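Local coordinates for uncharacterized protein MTH_862 (Methanothermobacter thermautotrophicus, PDB 2R47) that is of unknown function but belongs to a family of uncharacterised archaeal proteins and is built on a mixed beta sheet flanked by helices, at residues E14-G17 against V18-A22; Y125-M128 against F129-A132; A132-Y135 against E136-F140. One frame throughout, in Å; residues are numbered along the deposited sequence. Where two conformers were deposited one is given.

Interaction 1 (E14-G17 against V18-A22)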
loop_
_atom_site.group_PDB
_atom_site.type_symbol
_atom_site.label_atom_id
_atom_site.label_comp_id
_atom_site.label_asym_id
_atom_site.label_seq_id
_atom_site.Cartn_x
_atom_site.Cartn_y
_atom_site.Cartn_z
ATOM N N GLU A 14 -5.096 1.078 13.290
ATOM C CA GLU A 14 -4.234 1.800 14.239
ATOM C C GLU A 14 -2.997 2.363 13.576
ATOM O O GLU A 14 -2.487 3.368 13.999
ATOM C CB GLU A 14 -3.829 0.895 15.402
ATOM C CG GLU A 14 -5.057 0.445 16.262
ATOM C CD GLU A 14 -4.696 -0.482 17.395
ATOM O OE1 GLU A 14 -3.555 -0.383 17.893
ATOM O OE2 GLU A 14 -5.558 -1.320 17.793
ATOM N N HIS A 15 -2.480 1.667 12.564
ATOM C CA HIS A 15 -1.338 2.171 11.792
ATOM C C HIS A 15 -1.679 3.526 11.146
ATOM O O HIS A 15 -0.929 4.525 11.304
ATOM C CB HIS A 15 -0.980 1.149 10.707
ATOM C CG HIS A 15 0.383 1.345 10.114
ATOM N ND1 HIS A 15 0.848 0.576 9.078
ATOM C CD2 HIS A 15 1.399 2.189 10.451
ATOM C CE1 HIS A 15 2.087 0.942 8.777
ATOM N NE2 HIS A 15 2.437 1.931 9.589
ATOM N N LEU A 16 -2.826 3.589 10.465
ATOM C CA LEU A 16 -3.288 4.870 9.933
ATOM C C LEU A 16 -3.546 5.899 11.045
ATOM O O LEU A 16 -3.210 7.095 10.913
ATOM C CB LEU A 16 -4.571 4.673 9.086
ATOM C CG LEU A 16 -4.479 3.683 7.896
ATOM C CD1 LEU A 16 -5.861 3.591 7.208
ATOM C CD2 LEU A 16 -3.384 4.123 6.941
ATOM N N GLY A 17 -4.159 5.441 12.137
ATOM C CA GLY A 17 -4.471 6.341 13.264
ATOM C C GLY A 17 -3.287 7.028 13.920
ATOM O O GLY A 17 -3.337 8.248 14.199
ATOM N N VAL A 18 -2.212 6.280 14.170
ATOM C CA VAL A 18 -1.010 6.914 14.767
ATOM C C VAL A 18 -0.378 7.907 13.795
ATOM O O VAL A 18 0.220 8.892 14.213
ATOM C CB VAL A 18 0.031 5.907 15.299
ATOM C CG1 VAL A 18 -0.604 5.010 16.373
ATOM C CG2 VAL A 18 0.645 5.064 14.153
ATOM N N PHE A 19 -0.517 7.660 12.493
ATOM C CA PHE A 19 -0.055 8.633 11.497
ATOM C C PHE A 19 -0.937 9.887 11.569
ATOM O O PHE A 19 -0.421 11.033 11.646
ATOM C CB PHE A 19 -0.048 8.032 10.060
ATOM C CG PHE A 19 0.501 9.006 9.017
ATOM C CD1 PHE A 19 1.863 9.317 8.989
ATOM C CD2 PHE A 19 -0.369 9.667 8.153
ATOM C CE1 PHE A 19 2.368 10.267 8.058
ATOM C CE2 PHE A 19 0.125 10.615 7.246
ATOM C CZ PHE A 19 1.483 10.865 7.172
ATOM N N ARG A 20 -2.255 9.703 11.568
ATOM C CA ARG A 20 -3.153 10.856 11.673
ATOM C C ARG A 20 -2.828 11.714 12.884
ATOM O O ARG A 20 -2.849 12.923 12.785
ATOM C CB ARG A 20 -4.601 10.405 11.821
ATOM C CG ARG A 20 -5.164 9.852 10.541
ATOM C CD ARG A 20 -6.725 9.822 10.573
ATOM N NE ARG A 20 -7.154 8.811 9.611
ATOM C CZ ARG A 20 -7.393 7.536 9.900
ATOM N NH1 ARG A 20 -7.344 7.102 11.158
ATOM N NH2 ARG A 20 -7.734 6.690 8.911
ATOM N N GLU A 21 -2.519 11.064 14.005
ATOM C CA GLU A 21 -2.144 11.752 15.242
ATOM C C GLU A 21 -0.832 12.500 15.072
ATOM O O GLU A 21 -0.727 13.669 15.498
ATOM C CB GLU A 21 -1.980 10.719 16.355
ATOM C CG GLU A 21 -3.281 10.138 16.819
ATOM C CD GLU A 21 -3.080 9.000 17.809
ATOM O OE1 GLU A 21 -1.929 8.560 18.076
ATOM O OE2 GLU A 21 -4.105 8.529 18.325
ATOM N N ALA A 22 0.159 11.833 14.468
ATOM C CA ALA A 22 1.483 12.416 14.243
ATOM C C ALA A 22 1.398 13.705 13.394
ATOM O O ALA A 22 2.104 14.651 13.668
ATOM C CB ALA A 22 2.451 11.383 13.620
#

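Interaction 2 (Y125-M128 against F129-A132)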
loop_
_atom_site.group_PDB
_atom_site.type_symbol
_atom_site.label_atom_id
_atom_site.label_comp_id
_atom_site.label_asym_id
_atom_site.label_seq_id
_atom_site.Cartn_x
_atom_site.Cartn_y
_atom_site.Cartn_z
ATOM N N TYR A 125 8.933 -0.176 7.200
ATOM C CA TYR A 125 8.603 -1.503 7.634
ATOM C C TYR A 125 9.893 -2.196 8.044
ATOM O O TYR A 125 10.958 -1.910 7.486
ATOM C CB TYR A 125 7.885 -2.294 6.543
ATOM C CG TYR A 125 6.517 -1.720 6.245
ATOM C CD1 TYR A 125 5.355 -2.238 6.846
ATOM C CD2 TYR A 125 6.398 -0.598 5.420
ATOM C CE1 TYR A 125 4.097 -1.670 6.567
ATOM C CE2 TYR A 125 5.158 -0.001 5.178
ATOM C CZ TYR A 125 4.013 -0.532 5.752
ATOM O OH TYR A 125 2.821 0.111 5.449
ATOM N N MET A 126 9.764 -3.136 8.978
ATOM C CA MET A 126 10.857 -4.015 9.395
ATOM C C MET A 126 12.071 -3.225 9.873
ATOM O O MET A 126 13.216 -3.658 9.655
ATOM C CB MET A 126 11.246 -4.992 8.253
ATOM C CG MET A 126 10.037 -5.734 7.659
ATOM S SD MET A 126 8.974 -6.575 8.839
ATOM C CE MET A 126 10.024 -7.990 9.233
ATOM N N ASP A 127 11.825 -2.051 10.478
ATOM C CA ASP A 127 12.870 -1.235 11.127
ATOM C C ASP A 127 13.923 -0.722 10.137
ATOM O O ASP A 127 15.103 -0.588 10.481
ATOM C CB ASP A 127 13.537 -2.024 12.246
ATOM C CG ASP A 127 13.916 -1.166 13.441
ATOM O OD1 ASP A 127 13.514 0.034 13.529
ATOM O OD2 ASP A 127 14.629 -1.731 14.311
ATOM N N MET A 128 13.497 -0.451 8.913
ATOM C CA MET A 128 14.442 -0.166 7.840
ATOM C C MET A 128 15.335 1.010 8.179
ATOM O O MET A 128 16.546 0.954 7.925
ATOM C CB MET A 128 13.681 0.125 6.528
ATOM C CG MET A 128 14.502 -0.050 5.268
ATOM S SD MET A 128 14.964 -1.779 4.948
ATOM C CE MET A 128 13.337 -2.563 4.903
ATOM N N PHE A 129 14.771 2.102 8.687
ATOM C CA PHE A 129 15.612 3.265 8.914
ATOM C C PHE A 129 16.685 3.052 9.995
ATOM O O PHE A 129 17.842 3.465 9.825
ATOM C CB PHE A 129 14.789 4.485 9.258
ATOM C CG PHE A 129 14.036 5.043 8.091
ATOM C CD1 PHE A 129 14.705 5.346 6.922
ATOM C CD2 PHE A 129 12.678 5.279 8.184
ATOM C CE1 PHE A 129 13.999 5.912 5.807
ATOM C CE2 PHE A 129 11.972 5.834 7.098
ATOM C CZ PHE A 129 12.647 6.120 5.921
ATOM N N ALA A 130 16.289 2.491 11.128
ATOM C CA ALA A 130 17.250 2.178 12.198
ATOM C C ALA A 130 18.388 1.280 11.645
ATOM O O ALA A 130 19.582 1.515 11.892
ATOM C CB ALA A 130 16.541 1.457 13.306
ATOM N N ARG A 131 17.988 0.263 10.902
ATOM C CA ARG A 131 18.935 -0.742 10.367
ATOM C C ARG A 131 19.946 -0.140 9.388
ATOM O O ARG A 131 21.109 -0.540 9.348
ATOM C CB ARG A 131 18.165 -1.918 9.773
ATOM C CG ARG A 131 17.406 -2.681 10.860
ATOM C CD ARG A 131 16.417 -3.656 10.298
ATOM N NE ARG A 131 17.036 -4.606 9.387
ATOM C CZ ARG A 131 16.455 -5.061 8.284
ATOM N NH1 ARG A 131 15.231 -4.618 7.936
ATOM N NH2 ARG A 131 17.118 -5.927 7.517
ATOM N N ALA A 132 19.515 0.880 8.648
ATOM C CA ALA A 132 20.365 1.551 7.683
ATOM C C ALA A 132 21.340 2.571 8.322
ATOM O O ALA A 132 22.210 3.138 7.654
ATOM C CB ALA A 132 19.475 2.228 6.639
HETATM O O HOH W 1 13.505 2.113 11.697
#

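Interaction 3 (A132-Y135 against E136-F140)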
loop_
_atom_site.group_PDB
_atom_site.type_symbol
_atom_site.label_atom_id
_atom_site.label_comp_id
_atom_site.label_asym_id
_atom_site.label_seq_id
_atom_site.Cartn_x
_atom_site.Cartn_y
_atom_site.Cartn_z
ATOM N N ALA A 132 19.515 0.880 8.648
ATOM C CA ALA A 132 20.365 1.551 7.683
ATOM C C ALA A 132 21.340 2.571 8.322
ATOM O O ALA A 132 22.210 3.138 7.654
ATOM C CB ALA A 132 19.475 2.228 6.639
ATOM N N GLY A 133 21.195 2.798 9.621
ATOM C CA GLY A 133 21.987 3.802 10.338
ATOM C C GLY A 133 21.358 5.195 10.324
ATOM O O GLY A 133 21.963 6.166 10.821
ATOM N N TRP A 134 20.131 5.313 9.783
ATOM C CA TRP A 134 19.582 6.637 9.480
ATOM C C TRP A 134 19.158 7.427 10.709
ATOM O O TRP A 134 18.999 8.651 10.614
ATOM C CB TRP A 134 18.478 6.612 8.399
ATOM C CG TRP A 134 18.992 6.485 6.991
ATOM C CD1 TRP A 134 20.194 5.957 6.599
ATOM C CD2 TRP A 134 18.334 6.899 5.789
ATOM N NE1 TRP A 134 20.316 5.998 5.251
ATOM C CE2 TRP A 134 19.190 6.572 4.717
ATOM C CE3 TRP A 134 17.097 7.494 5.513
ATOM C CZ2 TRP A 134 18.847 6.811 3.378
ATOM C CZ3 TRP A 134 16.768 7.768 4.170
ATOM C CH2 TRP A 134 17.630 7.413 3.135
ATOM N N TYR A 135 19.003 6.771 11.866
ATOM C CA TYR A 135 18.667 7.536 13.079
ATOM C C TYR A 135 19.863 8.358 13.516
ATOM O O TYR A 135 19.702 9.388 14.168
ATOM C CB TYR A 135 18.231 6.646 14.253
ATOM C CG TYR A 135 16.884 5.935 14.115
ATOM C CD1 TYR A 135 16.036 6.171 13.023
ATOM C CD2 TYR A 135 16.458 5.048 15.110
ATOM C CE1 TYR A 135 14.795 5.510 12.915
ATOM C CE2 TYR A 135 15.216 4.415 15.026
ATOM C CZ TYR A 135 14.403 4.637 13.913
ATOM O OH TYR A 135 13.187 3.992 13.841
ATOM N N GLU A 136 21.069 7.887 13.169
ATOM C CA GLU A 136 22.297 8.634 13.486
ATOM C C GLU A 136 22.656 9.668 12.417
ATOM O O GLU A 136 23.314 10.650 12.721
ATOM C CB GLU A 136 23.458 7.683 13.788
ATOM C CG GLU A 136 23.120 6.730 14.930
ATOM C CD GLU A 136 24.344 6.081 15.554
ATOM O OE1 GLU A 136 25.426 6.710 15.545
ATOM O OE2 GLU A 136 24.219 4.948 16.072
ATOM N N LEU A 137 22.199 9.457 11.187
ATOM C CA LEU A 137 22.564 10.298 10.050
ATOM C C LEU A 137 21.585 11.425 9.835
ATOM O O LEU A 137 21.967 12.435 9.271
ATOM C CB LEU A 137 22.677 9.481 8.745
ATOM C CG LEU A 137 23.605 8.244 8.753
ATOM C CD1 LEU A 137 23.648 7.711 7.371
ATOM C CD2 LEU A 137 24.978 8.590 9.218
ATOM N N LEU A 138 20.318 11.221 10.233
ATOM C CA LEU A 138 19.219 12.224 10.064
ATOM C C LEU A 138 18.599 12.567 11.424
ATOM O O LEU A 138 18.668 11.781 12.334
ATOM C CB LEU A 138 18.109 11.678 9.162
ATOM C CG LEU A 138 18.430 11.285 7.729
ATOM C CD1 LEU A 138 17.209 10.773 6.974
ATOM C CD2 LEU A 138 19.043 12.490 7.000
ATOM N N ASP A 139 17.986 13.734 11.562
ATOM C CA ASP A 139 17.321 14.112 12.802
ATOM C C ASP A 139 15.803 13.927 12.617
ATOM O O ASP A 139 15.082 14.906 12.315
ATOM C CB ASP A 139 17.665 15.571 13.141
ATOM C CG ASP A 139 16.982 16.069 14.411
ATOM O OD1 ASP A 139 16.619 15.261 15.269
ATOM O OD2 ASP A 139 16.811 17.295 14.556
ATOM N N PHE A 140 15.326 12.687 12.733
ATOM C CA PHE A 140 13.866 12.442 12.640
ATOM C C PHE A 140 13.132 13.023 13.857
ATOM O O PHE A 140 13.570 12.820 15.005
ATOM C CB PHE A 140 13.556 10.935 12.570
ATOM C CG PHE A 140 13.835 10.319 11.256
ATOM C CD1 PHE A 140 12.990 10.546 10.170
ATOM C CD2 PHE A 140 14.900 9.408 11.120
ATOM C CE1 PHE A 140 13.230 9.916 8.914
ATOM C CE2 PHE A 140 15.148 8.778 9.900
ATOM C CZ PHE A 140 14.315 9.032 8.785
#

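Interaction 1 (E14-G17 against V18-A22)
Val18 sits one helical turn beyond Glu14 and His15 and rests both methyls on their carbonyls. Val18 N gives Glu14 O a bond of 2.9 Å, with the donor tilted 27° from the carbonyl plane. With chi1 at -59°, CG1 lies opposite the carbonyl carbon of Val18 and reaches to 3.4 Å from Glu14 O, while CG2, wedged between backbone N and carbonyl carbon, comes to 3.3 Å from His15 O. Outward, Val18 packs on Phe9 and Ile144 of its own chain and on Val152 of the second subunit; an alanine here would probably uncover the carbonyls of Glu14 and His15 and leave a gap against these partners. Phe19 N makes a weak bond of 3.4 Å to His15 O, and Phe19 CB touches Leu16 O. All this lies within helix 11-22, whose i to i+4 ladder holds the turn and whose buried face carries His15, Leu16, Val18 and Phe19. Arg20 continues the ladder, its N 2.9 Å from Leu16 O. Its side chain runs extended from CG to NE and crosses Leu16 obliquely, laying one guanidinium face over Leu16 CB, which is 3.8 Å from Arg20 NH2. Arg20 NH1 approaches Gly17 CA at 3.6 Å, and NE bonds to the Ala48 O of helix 40-48. Glu21 N closes on Gly17 O, and Glu21 CG also packs there at 3.2 Å; from this point the extended chain carries OE1 to a salt bridge with Lys7.

Interaction 2 (Y125-M128 against F129-A132)
Arg131 folds back over the start of its own helix, and its NH1 bonds to Met126 O at 2.8 Å. The segment 125-128 forms a type I' beta turn that takes the chain from strand 118-125 into helix 128-131, with Asp127 at the N-cap position, although its carboxylate makes no capping bond. Met126 and Asp127 both have positive phi, as this turn requires. The Arg131 chain leaves its CB with CG opposite the carbonyl carbon, and Arg131 CD lies 3.3 Å from both Met126 O and Asp127 O. The bend at chi3 (56°) then turns NE and the guanidinium back toward Met126 O, which meets that group at its edge, 20° out of the guanidinium plane. The backbone N of Arg131 donates to Asp127 O, so backbone and side chain of one arginine hold two successive carbonyls of the turn. Asp127 CB packs alongside the aliphatic part, 3.8 Å from Arg131 CD, and its carboxylate lies against Ala130 CB, OD1 nearest. Met128 CG is placed opposite its backbone N (chi1 -159°), and bends at chi2 and chi3 curl the thioether round until SD and CE both come near Arg131 NH1. Phe129 points the other way, into the protein, where its ring meets those of Trp134 and Phe140. A water completes the first turn: it donates to Asp127 OD1 at 2.8 Å and accepts from Ala130 N at 2.9 Å.

Interaction 3 (A132-Y135 against E136-F140)
Gly133 and Trp134 offer their carbonyls to the next turn of backbone: Gly133 O takes Glu136 N at 3.0 Å, from 45° above the carbonyl plane, and Leu137 N weakly, while Trp134 O takes Leu138 N at 2.9 Å and a second weak bond from Leu137 N. These i to i+3 and i to i+4 bonds together close the single turn of helix 134-137. Trp134 carries most of the side-chain contact. Its indole lies side by side with Leu138, the two pointing the same way, and Trp134 CE3 is 3.6 Å from Leu138 CD1. At the pyrrole end, CD1 of Trp134 meets CD1 of Leu137 at 4.0 Å; Leu137 CG also rests 3.4 Å from Gly133 O. The two leucines thus touch different ends of the indole, which reaches on to Ile103 and Val106 of helix 103-113. Phe140 returns after the chain has left the helix. Its CG lies anti to the carbonyl carbon, which brings the ring up against Trp134 O and Tyr135. Phe140 CE2 is 3.9 Å from Trp134 O and Phe140 CD2 3.9 Å from Tyr135 CD1, the side chains of Phe140 and Tyr135 crossing at about a right angle. Phe140 also touches Leu90 of strand 88-91. Gly133, with phi 88°, a value that suits glycine because a CB would meet the preceding carbonyl, ends helix 128-131 in a Schellman motif and is also the N-cap of helix 134-137.

Interaction 1 lies wholly within one helix, 11-22; its buried face packs on the sheet and helix 40-48, while Glu14, Arg20 and Glu21 lie on the exposed side. Interactions 2 and 3 instead occupy consecutive short helices, share Ala132 and touch directly, Phe129 O lying 2.9 Å from Trp134 N in a probable hydrogen bond. Of these, interaction 2 is a surface contact ruled by carbonyls, an arginine and a water, whereas interaction 3 is partly buried, like interaction 1, and mainly aromatic and aliphatic. Interactions 1 and 2 meet where His15 CE1 approaches Tyr125 OH at 3.5 Å; interactions 1 and 3 stay about 11 Å apart at their nearest atoms. All three reach the second subunit.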